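Local coordinates for molybdenum ABC transporter, periplasmic molybdenum-binding protein (Vibrio cholerae, PDB 4RXL) that binds tungstate in the crystal and probably captures molybdate or tungstate in the periplasm for uptake by a ModABC-type ABC transporter, at residues A[87-92]-A[181-186]. Residues are numbered along the deposited sequence; the frame is centred on the assembly and turned at random.
Sequences VLIRPT and VTIVTA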
# COMPACT_ATOMS: atom_id res chain seq x y z
N VAL A 87 -3.81 -8.60 -4.55
CA VAL A 87 -4.15 -9.99 -4.35
C VAL A 87 -5.30 -10.20 -3.38
O VAL A 87 -5.64 -9.34 -2.55
CB VAL A 87 -2.92 -10.80 -3.88
CG1 VAL A 87 -1.83 -10.74 -4.94
CG2 VAL A 87 -2.40 -10.31 -2.54
N LEU A 88 -5.90 -11.37 -3.55
CA LEU A 88 -6.93 -11.87 -2.68
C LEU A 88 -6.25 -12.89 -1.79
O LEU A 88 -5.64 -13.86 -2.29
CB LEU A 88 -8.04 -12.50 -3.49
CG LEU A 88 -9.25 -13.04 -2.72
CD1 LEU A 88 -9.99 -11.91 -2.01
CD2 LEU A 88 -10.14 -13.75 -3.71
N ILE A 89 -6.38 -12.70 -0.49
CA ILE A 89 -5.80 -13.61 0.50
C ILE A 89 -6.84 -14.25 1.42
O ILE A 89 -7.95 -13.75 1.57
CB ILE A 89 -4.73 -12.91 1.37
CG1 ILE A 89 -5.26 -11.65 2.06
CG2 ILE A 89 -3.54 -12.46 0.54
CD1 ILE A 89 -4.43 -11.23 3.25
N ARG A 90 -6.42 -15.36 2.02
CA ARG A 90 -7.19 -16.11 3.01
C ARG A 90 -6.23 -16.43 4.16
O ARG A 90 -5.01 -16.41 3.96
CB ARG A 90 -7.68 -17.44 2.40
CG ARG A 90 -6.57 -18.41 2.02
CD ARG A 90 -7.12 -19.74 1.56
NE ARG A 90 -6.08 -20.69 1.14
CZ ARG A 90 -5.38 -21.49 1.95
NH1 ARG A 90 -5.56 -21.47 3.26
NH2 ARG A 90 -4.48 -22.32 1.43
N PRO A 91 -6.76 -16.74 5.37
CA PRO A 91 -5.89 -17.24 6.43
C PRO A 91 -5.38 -18.61 6.03
O PRO A 91 -6.15 -19.40 5.48
CB PRO A 91 -6.80 -17.33 7.66
CG PRO A 91 -8.09 -16.72 7.28
CD PRO A 91 -8.16 -16.65 5.78
N THR A 92 -4.11 -18.89 6.30
CA THR A 92 -3.48 -20.12 5.85
C THR A 92 -4.19 -21.33 6.44
O THR A 92 -4.33 -22.36 5.78
CB THR A 92 -1.98 -20.16 6.21
OG1 THR A 92 -1.29 -19.10 5.54
CG2 THR A 92 -1.35 -21.49 5.79
N VAL A 181 -1.00 -15.91 6.15
CA VAL A 181 -1.95 -15.84 5.03
C VAL A 181 -1.40 -16.49 3.78
O VAL A 181 -0.20 -16.63 3.59
CB VAL A 181 -2.37 -14.39 4.70
CG1 VAL A 181 -2.83 -13.68 5.96
CG2 VAL A 181 -1.23 -13.63 4.03
N THR A 182 -2.34 -16.88 2.91
CA THR A 182 -2.03 -17.48 1.63
C THR A 182 -2.76 -16.72 0.53
O THR A 182 -3.90 -16.29 0.71
CB THR A 182 -2.47 -18.95 1.62
OG1 THR A 182 -1.82 -19.65 2.70
CG2 THR A 182 -2.12 -19.63 0.29
N ILE A 183 -2.11 -16.58 -0.62
CA ILE A 183 -2.73 -15.97 -1.79
C ILE A 183 -3.72 -16.93 -2.46
O ILE A 183 -3.38 -18.07 -2.78
CB ILE A 183 -1.66 -15.46 -2.77
CG1 ILE A 183 -0.80 -14.38 -2.10
CG2 ILE A 183 -2.32 -14.88 -4.02
CD1 ILE A 183 0.37 -13.94 -2.93
N VAL A 184 -4.95 -16.47 -2.64
CA VAL A 184 -5.95 -17.22 -3.34
C VAL A 184 -5.80 -16.97 -4.84
O VAL A 184 -5.77 -17.89 -5.63
CB VAL A 184 -7.36 -16.88 -2.84
CG1 VAL A 184 -8.40 -17.68 -3.62
CG2 VAL A 184 -7.48 -17.19 -1.36
N THR A 185 -5.68 -15.70 -5.21
CA THR A 185 -5.45 -15.32 -6.59
C THR A 185 -5.02 -13.87 -6.63
O THR A 185 -5.12 -13.16 -5.64
CB THR A 185 -6.70 -15.57 -7.48
OG1 THR A 185 -6.32 -15.63 -8.86
CG2 THR A 185 -7.73 -14.47 -7.32
N ALA A 186 -4.47 -13.45 -7.76
CA ALA A 186 -4.09 -12.09 -7.98
C ALA A 186 -5.09 -11.47 -8.94
O ALA A 186 -5.53 -12.11 -9.89
CB ALA A 186 -2.69 -12.03 -8.58
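Leu88 faces both Val184 and Thr185 in a classic beta bulge, where strand 181-186 runs antiparallel to the end of strand 78-91 in a ModA-type solute-binding fold. The carbonyl of Leu88 takes a short bond from Val184 N (N to O 2.7 Å) and a weak one from Thr185 N, while Leu88 N donates almost straight to Thr185 O (2.9 Å). Beyond the bulge, Arg90 and Thr182 form a regular hydrogen-bonded pair through two backbone bonds, and the CA of Ile89 adds a CA-H...O contact to Thr182 O (3.3 Å).

Apolar contacts on one face join Val87 to Ile183 and Ala186, and Ile89 to Ile183. Farther along, CD1 of Ile89 meets CG1 of Val181 at 4.0 Å. Helices 153-161 and 172-177 cover Ile89. Strand 168-171, which ends at Tyr171 of the tungstate pocket, pairs with the other edge of 78-91, so that 78-91 lies between it and 181-186.

The other face carries Leu88 and Thr185, and further along Arg90 and Thr182; Thr92 joins from just past the strand end. A chi1 of 65° tucks Arg90 CG in against its own main chain, where it rests on CG2 of Val184 (3.7 Å), and the extended side chain runs alongside Thr182. Thr182 CB sits over the centre of one face of the Arg90 guanidinium, 3.8 Å above the plane. Arg90 NH1 donates at the edge of that plane to Thr92 O (2.9 Å), reaching this oxygen from above its carbonyl plane. Thr92 OG1 and Thr182 OG1 are hydrogen-bonded at 2.9 Å, and Thr92 OG1 also bonds Asp179 O.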